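Local atomic coordinates of ER-derived vesicles protein ERV41 (Saccharomyces cerevisiae, PDB entry 3ZLC), a protein that helps carry a subset of secretory proteins to the Golgi as part of COPII-coated vesicles and facilitates retrograde transport to the endoplasmic reticulum, represented here by its lumenal domain. Residues D18-N23 and D208-S213; D33-N38 and L152-V157; F161-F166 and Y191-V196. One frame throughout, in Å; residues are numbered along the deposited sequence. Where two conformers were deposited one is given.

Contact 1. Residues D18-N23 and D208-S213; sequences DTVQIN and DTNQYS
Thr19 meets Asp208 through water: its carbonyl O accepts a hydrogen bond of 2.8 Å from water 1, which gives its other bond to Asp208 OD2 at 2.7 Å. At Val20 the side chain itself makes the contact. Its CG2 methyl lies anti to the backbone N and approaches Asp208 OD2 to 3.8 Å, the two side chains crossing at about a right angle, while the backbone of Val20 is hydrogen-bonded to Val125 of the neighbouring strand 117-126. The same methyl comes to 4.3 Å from Asn210 ND2. Strand 19-28 belongs to one of the two beta-sheets of this lumenal domain and strand 209-219 to the other, so the carboxylate of Asp208 and two waters bridge from one sheet to the other here. Gln21 continues the pattern with its backbone: its N donates to water 2 at 2.9 Å, and that water donates to Asp208 OD2 at 2.6 Å. One carboxylate oxygen thus receives two water hydrogen bonds that tie it to the main chain on both flanks of Val20. The other oxygen, OD1, takes the amide of Asn210 at 3.1 Å from ND2, a bond that comes in from well above the carboxylate plane, 65° out of it. Asn210 OD1 is held in turn by Arg127, which helps to set the rotation of the amide. Arg17 adds a weak, long ion pair to Asp208 OD1, and the backbone N of Asp208 is bonded to Asp165.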
loop_
_atom_site.group_PDB
_atom_site.type_symbol
_atom_site.label_atom_id
_atom_site.label_comp_id
_atom_site.label_asym_id
_atom_site.label_seq_id
_atom_site.Cartn_x
_atom_site.Cartn_y
_atom_site.Cartn_z
ATOM N N ASP A 18 -16.505 -5.333 -13.149
ATOM C CA ASP A 18 -17.053 -4.220 -12.367
ATOM C C ASP A 18 -16.249 -3.949 -11.102
ATOM O O ASP A 18 -16.155 -2.802 -10.639
ATOM C CB ASP A 18 -18.515 -4.493 -11.987
ATOM C CG ASP A 18 -19.421 -4.603 -13.198
ATOM O OD1 ASP A 18 -19.119 -3.955 -14.225
ATOM O OD2 ASP A 18 -20.435 -5.340 -13.120
ATOM N N THR A 19 -15.680 -5.009 -10.533
ATOM C CA THR A 19 -14.949 -4.891 -9.270
ATOM C C THR A 19 -13.569 -5.534 -9.364
ATOM O O THR A 19 -13.297 -6.318 -10.282
ATOM C CB THR A 19 -15.713 -5.553 -8.103
ATOM O OG1 THR A 19 -15.828 -6.955 -8.359
ATOM C CG2 THR A 19 -17.110 -4.956 -7.952
ATOM N N VAL A 20 -12.710 -5.193 -8.405
ATOM C CA VAL A 20 -11.385 -5.794 -8.286
ATOM C C VAL A 20 -11.002 -5.828 -6.810
ATOM O O VAL A 20 -11.419 -4.951 -6.044
ATOM C CB VAL A 20 -10.335 -5.001 -9.103
ATOM C CG1 VAL A 20 -10.143 -3.588 -8.519
ATOM C CG2 VAL A 20 -8.999 -5.765 -9.169
ATOM N N GLN A 21 -10.255 -6.849 -6.392
ATOM C CA GLN A 21 -9.715 -6.883 -5.024
ATOM C C GLN A 21 -8.402 -6.118 -4.940
ATOM O O GLN A 21 -7.514 -6.320 -5.767
ATOM C CB GLN A 21 -9.448 -8.330 -4.574
ATOM C CG GLN A 21 -10.685 -9.209 -4.568
ATOM C CD GLN A 21 -11.568 -8.924 -3.378
ATOM O OE1 GLN A 21 -12.790 -8.839 -3.492
ATOM N NE2 GLN A 21 -10.950 -8.776 -2.220
ATOM N N ILE A 22 -8.272 -5.246 -3.942
ATOM C CA ILE A 22 -6.970 -4.662 -3.635
ATOM C C ILE A 22 -6.378 -5.436 -2.473
ATOM O O ILE A 22 -6.989 -5.525 -1.396
ATOM C CB ILE A 22 -7.069 -3.165 -3.275
ATOM C CG1 ILE A 22 -7.624 -2.377 -4.466
ATOM C CG2 ILE A 22 -5.698 -2.624 -2.903
ATOM C CD1 ILE A 22 -7.709 -0.848 -4.235
ATOM N N ASN A 23 -5.198 -6.017 -2.686
ATOM C CA ASN A 23 -4.565 -6.845 -1.664
ATOM C C ASN A 23 -3.426 -6.057 -1.051
ATOM O O ASN A 23 -2.580 -5.523 -1.769
ATOM C CB ASN A 23 -4.018 -8.141 -2.265
ATOM C CG ASN A 23 -4.978 -8.786 -3.234
ATOM O OD1 ASN A 23 -6.079 -9.210 -2.851
ATOM N ND2 ASN A 23 -4.567 -8.879 -4.500
ATOM N N ASP A 208 -8.366 -13.304 -12.327
ATOM C CA ASP A 208 -8.316 -11.848 -12.419
ATOM C C ASP A 208 -6.878 -11.326 -12.263
ATOM O O ASP A 208 -6.510 -10.795 -11.217
ATOM C CB ASP A 208 -9.239 -11.226 -11.354
ATOM C CG ASP A 208 -9.422 -9.727 -11.534
ATOM O OD1 ASP A 208 -8.952 -9.176 -12.555
ATOM O OD2 ASP A 208 -10.034 -9.092 -10.651
ATOM N N THR A 209 -6.077 -11.461 -13.319
ATOM C CA THR A 209 -4.672 -11.044 -13.289
ATOM C C THR A 209 -4.484 -9.609 -13.753
ATOM O O THR A 209 -5.035 -9.199 -14.782
ATOM C CB THR A 209 -3.796 -11.970 -14.156
ATOM O OG1 THR A 209 -4.411 -12.146 -15.443
ATOM C CG2 THR A 209 -3.653 -13.324 -13.486
ATOM N N ASN A 210 -3.700 -8.853 -12.991
ATOM C CA ASN A 210 -3.424 -7.451 -13.311
ATOM C C ASN A 210 -1.994 -7.141 -12.954
ATOM O O ASN A 210 -1.432 -7.731 -12.013
ATOM C CB ASN A 210 -4.318 -6.511 -12.485
ATOM C CG ASN A 210 -5.789 -6.769 -12.698
ATOM O OD1 ASN A 210 -6.424 -6.128 -13.535
ATOM N ND2 ASN A 210 -6.346 -7.703 -11.938
ATOM N N GLN A 211 -1.410 -6.199 -13.681
ATOM C CA GLN A 211 -0.120 -5.650 -13.295
ATOM C C GLN A 211 -0.234 -4.126 -13.282
ATOM O O GLN A 211 -1.153 -3.551 -13.893
ATOM C CB GLN A 211 0.958 -6.125 -14.283
ATOM C CG GLN A 211 0.704 -5.728 -15.756
ATOM C CD GLN A 211 1.599 -6.513 -16.695
ATOM O OE1 GLN A 211 1.525 -7.745 -16.742
ATOM N NE2 GLN A 211 2.470 -5.813 -17.427
ATOM N N TYR A 212 0.662 -3.461 -12.567
ATOM C CA TYR A 212 0.593 -2.005 -12.531
ATOM C C TYR A 212 1.953 -1.351 -12.606
ATOM O O TYR A 212 2.994 -1.974 -12.294
ATOM C CB TYR A 212 -0.194 -1.499 -11.308
ATOM C CG TYR A 212 0.439 -1.765 -9.950
ATOM C CD1 TYR A 212 0.266 -2.986 -9.308
ATOM C CD2 TYR A 212 1.157 -0.764 -9.286
ATOM C CE1 TYR A 212 0.816 -3.225 -8.038
ATOM C CE2 TYR A 212 1.713 -0.991 -8.024
ATOM C CZ TYR A 212 1.529 -2.203 -7.408
ATOM O OH TYR A 212 2.098 -2.416 -6.171
ATOM N N SER A 213 1.931 -0.098 -13.056
ATOM C CA SER A 213 3.087 0.777 -12.991
ATOM C C SER A 213 2.731 1.850 -11.991
ATOM O O SER A 213 1.572 1.953 -11.571
ATOM C CB SER A 213 3.395 1.404 -14.350
ATOM O OG SER A 213 2.316 2.202 -14.843
HETATM O O HOH W 1 -11.024 -6.879 -11.800
HETATM O O HOH W 2 -10.198 -9.227 -8.069
#

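Contact 2. Residues D33-N38 and L152-V157; sequences DWLQIN and LKFNHV
Trp34 and Leu152 bring the two backbones nearest, their CA atoms 7.9 Å apart, where the 3-10 turn of residues 33-34 gives way to strand 35-41 and faces the irregular chain leading into strand 156-163. No hydrogen bond crosses between the segments, and side chains span the gap. Trp34 touches with the root of its side chain, not with the indole: CB lies 4.4 Å from Leu152 CD2. One residue on, Leu35 reaches across with its CD2 methyl to Phe154 CE1 at 4.2 Å, an oblique approach to the ring. The leucine chain is extended at its end, CD1 anti to CA (chi2 -180°), and CD2 is the branch left to meet the phenylalanine. These are loose van der Waals contacts between apolar groups, all buried but the partly exposed Trp34. They pack the start of strand 35-41, which pairs with strand 130-136 in one beta-sheet of the domain, against the loop that leads into strand 156-163, a neighbour of strand 19-28 in the other sheet. Neighbours close the apolar cluster, with Ala147 against both Trp34 and Leu152, Ala136 against Leu152, and Cys117, disulfide-linked to Cys32, against Leu35. Just past the phenylalanine, His156 ND1 donates to Phe154 O over 2.9 Å, nearly straight at 164° and in the plane of both the ring and the carbonyl, which fixes the imidazole's rotation.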
loop_
_atom_site.group_PDB
_atom_site.type_symbol
_atom_site.label_atom_id
_atom_site.label_comp_id
_atom_site.label_asym_id
_atom_site.label_seq_id
_atom_site.Cartn_x
_atom_site.Cartn_y
_atom_site.Cartn_z
ATOM N N ASP A 33 -4.656 1.847 16.635
ATOM C CA ASP A 33 -5.865 2.542 17.086
ATOM C C ASP A 33 -5.863 4.050 16.755
ATOM O O ASP A 33 -6.892 4.721 16.873
ATOM C CB ASP A 33 -6.101 2.288 18.588
ATOM C CG ASP A 33 -6.733 0.906 18.878
ATOM O OD1 ASP A 33 -6.918 0.105 17.947
ATOM O OD2 ASP A 33 -7.042 0.612 20.046
ATOM N N TRP A 34 -4.718 4.580 16.332
ATOM C CA TRP A 34 -4.664 5.969 15.867
ATOM C C TRP A 34 -5.079 6.064 14.400
ATOM O O TRP A 34 -5.307 7.158 13.877
ATOM C CB TRP A 34 -3.242 6.538 15.984
ATOM C CG TRP A 34 -2.711 6.676 17.388
ATOM C CD1 TRP A 34 -1.641 6.012 17.920
ATOM C CD2 TRP A 34 -3.201 7.538 18.423
ATOM N NE1 TRP A 34 -1.446 6.401 19.219
ATOM C CE2 TRP A 34 -2.394 7.331 19.556
ATOM C CE3 TRP A 34 -4.255 8.454 18.509
ATOM C CZ2 TRP A 34 -2.595 8.010 20.752
ATOM C CZ3 TRP A 34 -4.454 9.130 19.698
ATOM C CH2 TRP A 34 -3.632 8.904 20.808
ATOM N N LEU A 35 -5.140 4.915 13.724
ATOM C CA LEU A 35 -5.262 4.892 12.266
ATOM C C LEU A 35 -6.694 4.725 11.783
ATOM O O LEU A 35 -7.507 4.055 12.437
ATOM C CB LEU A 35 -4.400 3.764 11.675
ATOM C CG LEU A 35 -2.895 3.904 11.908
ATOM C CD1 LEU A 35 -2.122 2.746 11.288
ATOM C CD2 LEU A 35 -2.388 5.244 11.387
ATOM N N GLN A 36 -6.998 5.334 10.637
ATOM C CA GLN A 36 -8.228 5.022 9.918
ATOM C C GLN A 36 -7.893 4.757 8.450
ATOM O O GLN A 36 -6.964 5.354 7.882
ATOM C CB GLN A 36 -9.263 6.146 10.061
ATOM C CG GLN A 36 -8.928 7.425 9.296
ATOM C CD GLN A 36 -10.096 8.400 9.258
ATOM O OE1 GLN A 36 -11.231 8.016 8.960
ATOM N NE2 GLN A 36 -9.823 9.666 9.564
ATOM N N ILE A 37 -8.634 3.843 7.836
ATOM C CA ILE A 37 -8.375 3.479 6.443
ATOM C C ILE A 37 -9.669 3.695 5.666
ATOM O O ILE A 37 -10.716 3.140 6.039
ATOM C CB ILE A 37 -7.881 2.035 6.355
ATOM C CG1 ILE A 37 -6.577 1.889 7.153
ATOM C CG2 ILE A 37 -7.674 1.590 4.893
ATOM C CD1 ILE A 37 -6.076 0.504 7.203
ATOM N N ASN A 38 -9.611 4.544 4.636
ATOM C CA ASN A 38 -10.786 4.876 3.832
ATOM C C ASN A 38 -10.589 4.513 2.357
ATOM O O ASN A 38 -9.464 4.532 1.850
ATOM C CB ASN A 38 -11.091 6.374 3.924
ATOM C CG ASN A 38 -11.687 6.781 5.272
ATOM O OD1 ASN A 38 -12.907 6.749 5.463
ATOM N ND2 ASN A 38 -10.825 7.182 6.207
ATOM N N LEU A 152 2.238 10.066 15.736
ATOM C CA LEU A 152 2.024 9.808 14.313
ATOM C C LEU A 152 3.332 9.731 13.550
ATOM O O LEU A 152 4.119 10.674 13.562
ATOM C CB LEU A 152 1.196 10.921 13.677
ATOM C CG LEU A 152 -0.265 11.076 14.048
ATOM C CD1 LEU A 152 -0.930 11.950 13.004
ATOM C CD2 LEU A 152 -0.912 9.712 14.103
ATOM N N LYS A 153 3.559 8.612 12.872
ATOM C CA LYS A 153 4.735 8.472 12.033
ATOM C C LYS A 153 4.343 7.625 10.844
ATOM O O LYS A 153 3.908 6.483 11.017
ATOM C CB LYS A 153 5.874 7.799 12.800
ATOM C CG LYS A 153 6.428 8.607 13.963
ATOM C CD LYS A 153 7.816 8.123 14.358
ATOM C CE LYS A 153 7.753 7.063 15.433
ATOM N NZ LYS A 153 7.247 7.620 16.717
ATOM N N PHE A 154 4.485 8.173 9.640
ATOM C CA PHE A 154 4.037 7.448 8.451
ATOM C C PHE A 154 5.142 6.737 7.671
ATOM O O PHE A 154 4.951 6.358 6.511
ATOM C CB PHE A 154 3.166 8.349 7.561
ATOM C CG PHE A 154 1.840 8.697 8.198
ATOM C CD1 PHE A 154 0.849 7.732 8.331
ATOM C CD2 PHE A 154 1.596 9.978 8.688
ATOM C CE1 PHE A 154 -0.380 8.042 8.936
ATOM C CE2 PHE A 154 0.375 10.299 9.290
ATOM C CZ PHE A 154 -0.613 9.330 9.415
ATOM N N ASN A 155 6.286 6.527 8.320
ATOM C CA ASN A 155 7.241 5.534 7.832
ATOM C C ASN A 155 6.467 4.242 7.599
ATOM O O ASN A 155 5.561 3.905 8.356
ATOM C CB ASN A 155 8.353 5.293 8.864
ATOM C CG ASN A 155 9.039 6.575 9.283
ATOM O OD1 ASN A 155 9.434 7.377 8.442
ATOM N ND2 ASN A 155 9.165 6.782 10.588
ATOM N N HIS A 156 6.783 3.518 6.533
ATOM C CA HIS A 156 5.988 2.330 6.261
ATOM C C HIS A 156 6.762 1.321 5.440
ATOM O O HIS A 156 7.759 1.660 4.790
ATOM C CB HIS A 156 4.676 2.706 5.551
ATOM C CG HIS A 156 4.878 3.385 4.233
ATOM N ND1 HIS A 156 5.150 4.730 4.128
ATOM C CD2 HIS A 156 4.848 2.907 2.960
ATOM C CE1 HIS A 156 5.280 5.058 2.851
ATOM N NE2 HIS A 156 5.099 3.971 2.123
ATOM N N VAL A 157 6.314 0.072 5.516
ATOM C CA VAL A 157 6.875 -1.008 4.716
ATOM C C VAL A 157 5.724 -1.594 3.947
ATOM O O VAL A 157 4.702 -1.935 4.536
ATOM C CB VAL A 157 7.429 -2.135 5.604
ATOM C CG1 VAL A 157 7.807 -3.353 4.741
ATOM C CG2 VAL A 157 8.642 -1.632 6.385
#

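Contact 3. Residues F161-F166 and Y191-V196; sequences FSFGDF and YYTSVV
One face of the Phe163 ring is covered by Val195, whose CG2 methyl sits 3.5 Å from the ring centroid and only 10° off the normal, a well-centred CH-pi contact. The second branch of the valine, CG1, reaches back over the root of the phenylalanine, 4.0 Å from both CB and CG of Phe163. With CG1 anti to the backbone N (chi1 -176°), the two methyls of Val195 are spread along the ring and its stem. Towards the far end of the ring, Thr193 OG1 comes obliquely to 3.5 Å from Phe163 CZ; this hydroxyl is hydrogen-bonded to the carbonyl O of Lys237, so its polarity is met although it lies against an aromatic. The Phe161 ring has a lighter touch, its CE2 4.4 Å from Thr193 CG2, and it also stacks with Phe236. Tyr212 meets Phe163 edge-to-face. No hydrogen bond joins the two segments. Their strands run in roughly the same direction at a crossing angle of -36°, with axes 9.2 Å apart, and each belongs to a different sheet: this is the face-to-face packing of a beta-sandwich core.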
loop_
_atom_site.group_PDB
_atom_site.type_symbol
_atom_site.label_atom_id
_atom_site.label_comp_id
_atom_site.label_asym_id
_atom_site.label_seq_id
_atom_site.Cartn_x
_atom_site.Cartn_y
_atom_site.Cartn_z
ATOM N N PHE A 161 1.223 -5.023 -2.269
ATOM C CA PHE A 161 0.144 -4.166 -2.740
ATOM C C PHE A 161 -0.155 -4.596 -4.175
ATOM O O PHE A 161 0.655 -4.369 -5.071
ATOM C CB PHE A 161 0.531 -2.688 -2.703
ATOM C CG PHE A 161 -0.628 -1.781 -2.950
ATOM C CD1 PHE A 161 -1.582 -1.586 -1.960
ATOM C CD2 PHE A 161 -0.793 -1.150 -4.181
ATOM C CE1 PHE A 161 -2.679 -0.762 -2.176
ATOM C CE2 PHE A 161 -1.882 -0.329 -4.405
ATOM C CZ PHE A 161 -2.830 -0.138 -3.405
ATOM N N SER A 162 -1.289 -5.258 -4.381
ATOM C CA SER A 162 -1.586 -5.865 -5.680
ATOM C C SER A 162 -3.076 -5.746 -5.957
ATOM O O SER A 162 -3.868 -5.426 -5.045
ATOM C CB SER A 162 -1.162 -7.342 -5.698
ATOM O OG SER A 162 -1.912 -8.088 -4.755
ATOM N N PHE A 163 -3.445 -5.995 -7.212
ATOM C CA PHE A 163 -4.832 -5.908 -7.680
ATOM C C PHE A 163 -5.211 -7.238 -8.274
ATOM O O PHE A 163 -4.518 -7.744 -9.183
ATOM C CB PHE A 163 -4.951 -4.857 -8.789
ATOM C CG PHE A 163 -4.647 -3.462 -8.328
ATOM C CD1 PHE A 163 -3.342 -2.999 -8.288
ATOM C CD2 PHE A 163 -5.670 -2.625 -7.894
ATOM C CE1 PHE A 163 -3.050 -1.708 -7.846
ATOM C CE2 PHE A 163 -5.391 -1.321 -7.448
ATOM C CZ PHE A 163 -4.078 -0.870 -7.426
ATOM N N GLY A 164 -6.307 -7.811 -7.784
ATOM C CA GLY A 164 -6.830 -9.034 -8.371
ATOM C C GLY A 164 -6.259 -10.301 -7.753
ATOM O O GLY A 164 -5.905 -10.327 -6.568
ATOM N N ASP A 165 -6.200 -11.368 -8.546
ATOM C CA ASP A 165 -5.713 -12.651 -8.057
ATOM C C ASP A 165 -4.184 -12.746 -8.175
ATOM O O ASP A 165 -3.605 -12.371 -9.192
ATOM C CB ASP A 165 -6.338 -13.775 -8.884
ATOM C CG ASP A 165 -7.842 -13.863 -8.698
ATOM O OD1 ASP A 165 -8.314 -13.561 -7.589
ATOM O OD2 ASP A 165 -8.546 -14.218 -9.664
ATOM N N PHE A 166 -3.526 -13.272 -7.155
ATOM C CA PHE A 166 -2.079 -13.420 -7.246
ATOM C C PHE A 166 -1.778 -14.462 -8.326
ATOM O O PHE A 166 -2.591 -15.356 -8.587
ATOM C CB PHE A 166 -1.472 -13.805 -5.896
ATOM C CG PHE A 166 -0.206 -13.046 -5.566
ATOM C CD1 PHE A 166 -0.250 -11.681 -5.266
ATOM C CD2 PHE A 166 1.028 -13.695 -5.562
ATOM C CE1 PHE A 166 0.917 -10.972 -4.969
ATOM C CE2 PHE A 166 2.199 -13.002 -5.251
ATOM C CZ PHE A 166 2.142 -11.632 -4.960
ATOM N N TYR A 191 1.045 7.280 -3.816
ATOM C CA TYR A 191 1.413 6.437 -4.937
ATOM C C TYR A 191 0.310 6.472 -5.994
ATOM O O TYR A 191 -0.872 6.223 -5.688
ATOM C CB TYR A 191 1.616 5.006 -4.467
ATOM C CG TYR A 191 2.677 4.812 -3.395
ATOM C CD1 TYR A 191 4.021 4.659 -3.736
ATOM C CD2 TYR A 191 2.333 4.743 -2.052
ATOM C CE1 TYR A 191 5.004 4.452 -2.758
ATOM C CE2 TYR A 191 3.303 4.534 -1.066
ATOM C CZ TYR A 191 4.637 4.379 -1.434
ATOM O OH TYR A 191 5.603 4.177 -0.464
ATOM N N TYR A 192 0.690 6.784 -7.230
ATOM C CA TYR A 192 -0.247 6.754 -8.356
ATOM C C TYR A 192 -0.032 5.506 -9.180
ATOM O O TYR A 192 0.947 5.407 -9.930
ATOM C CB TYR A 192 -0.043 7.971 -9.251
ATOM C CG TYR A 192 -0.462 9.263 -8.601
ATOM C CD1 TYR A 192 0.429 9.990 -7.819
ATOM C CD2 TYR A 192 -1.755 9.760 -8.765
ATOM C CE1 TYR A 192 0.043 11.183 -7.214
ATOM C CE2 TYR A 192 -2.146 10.954 -8.169
ATOM C CZ TYR A 192 -1.242 11.651 -7.395
ATOM O OH TYR A 192 -1.626 12.825 -6.794
ATOM N N THR A 193 -0.959 4.563 -9.066
ATOM C CA THR A 193 -0.787 3.259 -9.709
ATOM C C THR A 193 -1.716 3.147 -10.903
ATOM O O THR A 193 -2.896 3.513 -10.814
ATOM C CB THR A 193 -1.084 2.097 -8.738
ATOM O OG1 THR A 193 -2.460 2.148 -8.312
ATOM C CG2 THR A 193 -0.138 2.154 -7.535
ATOM N N SER A 194 -1.192 2.661 -12.025
ATOM C CA SER A 194 -2.008 2.523 -13.233
ATOM C C SER A 194 -2.062 1.036 -13.546
ATOM O O SER A 194 -1.025 0.399 -13.802
ATOM C CB SER A 194 -1.391 3.296 -14.397
ATOM O OG SER A 194 -2.222 3.235 -15.559
ATOM N N VAL A 195 -3.273 0.487 -13.530
ATOM C CA VAL A 195 -3.483 -0.952 -13.479
ATOM C C VAL A 195 -3.898 -1.486 -14.850
ATOM O O VAL A 195 -4.811 -0.951 -15.489
ATOM C CB VAL A 195 -4.564 -1.286 -12.408
ATOM C CG1 VAL A 195 -4.741 -2.798 -12.243
ATOM C CG2 VAL A 195 -4.174 -0.668 -11.059
ATOM N N VAL A 196 -3.222 -2.540 -15.297
ATOM C CA VAL A 196 -3.495 -3.133 -16.604
ATOM C C VAL A 196 -3.956 -4.557 -16.400
ATOM O O VAL A 196 -3.238 -5.343 -15.771
ATOM C CB VAL A 196 -2.222 -3.174 -17.457
ATOM C CG1 VAL A 196 -2.525 -3.741 -18.858
ATOM C CG2 VAL A 196 -1.634 -1.804 -17.569
#

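Overall arrangement
Contacts 1 and 3 are close neighbours, with centres about 5 Å apart on the same side of the chain's centre, whereas contact 2 lies on the opposite side, its centre about 23 Å from that of contact 1 and 20 Å from that of contact 3. All three lie between the same two sheets, contact 2 through the loop that leads into strand 156-163. Contact 3 continues directly into contact 1: Tyr212 OH is probably hydrogen-bonded to Phe161 O at 2.7 Å, and Gln211 O probably accepts from Val196 N at 2.7 Å. Contacts 2 and 3 share strand 156-163 and are linked by a probable hydrogen bond between His156 NE2 and Tyr191 OH, 2.6 Å apart. Along the chain, contacts 2 and 3 follow each other inside the loop closed by contact 1.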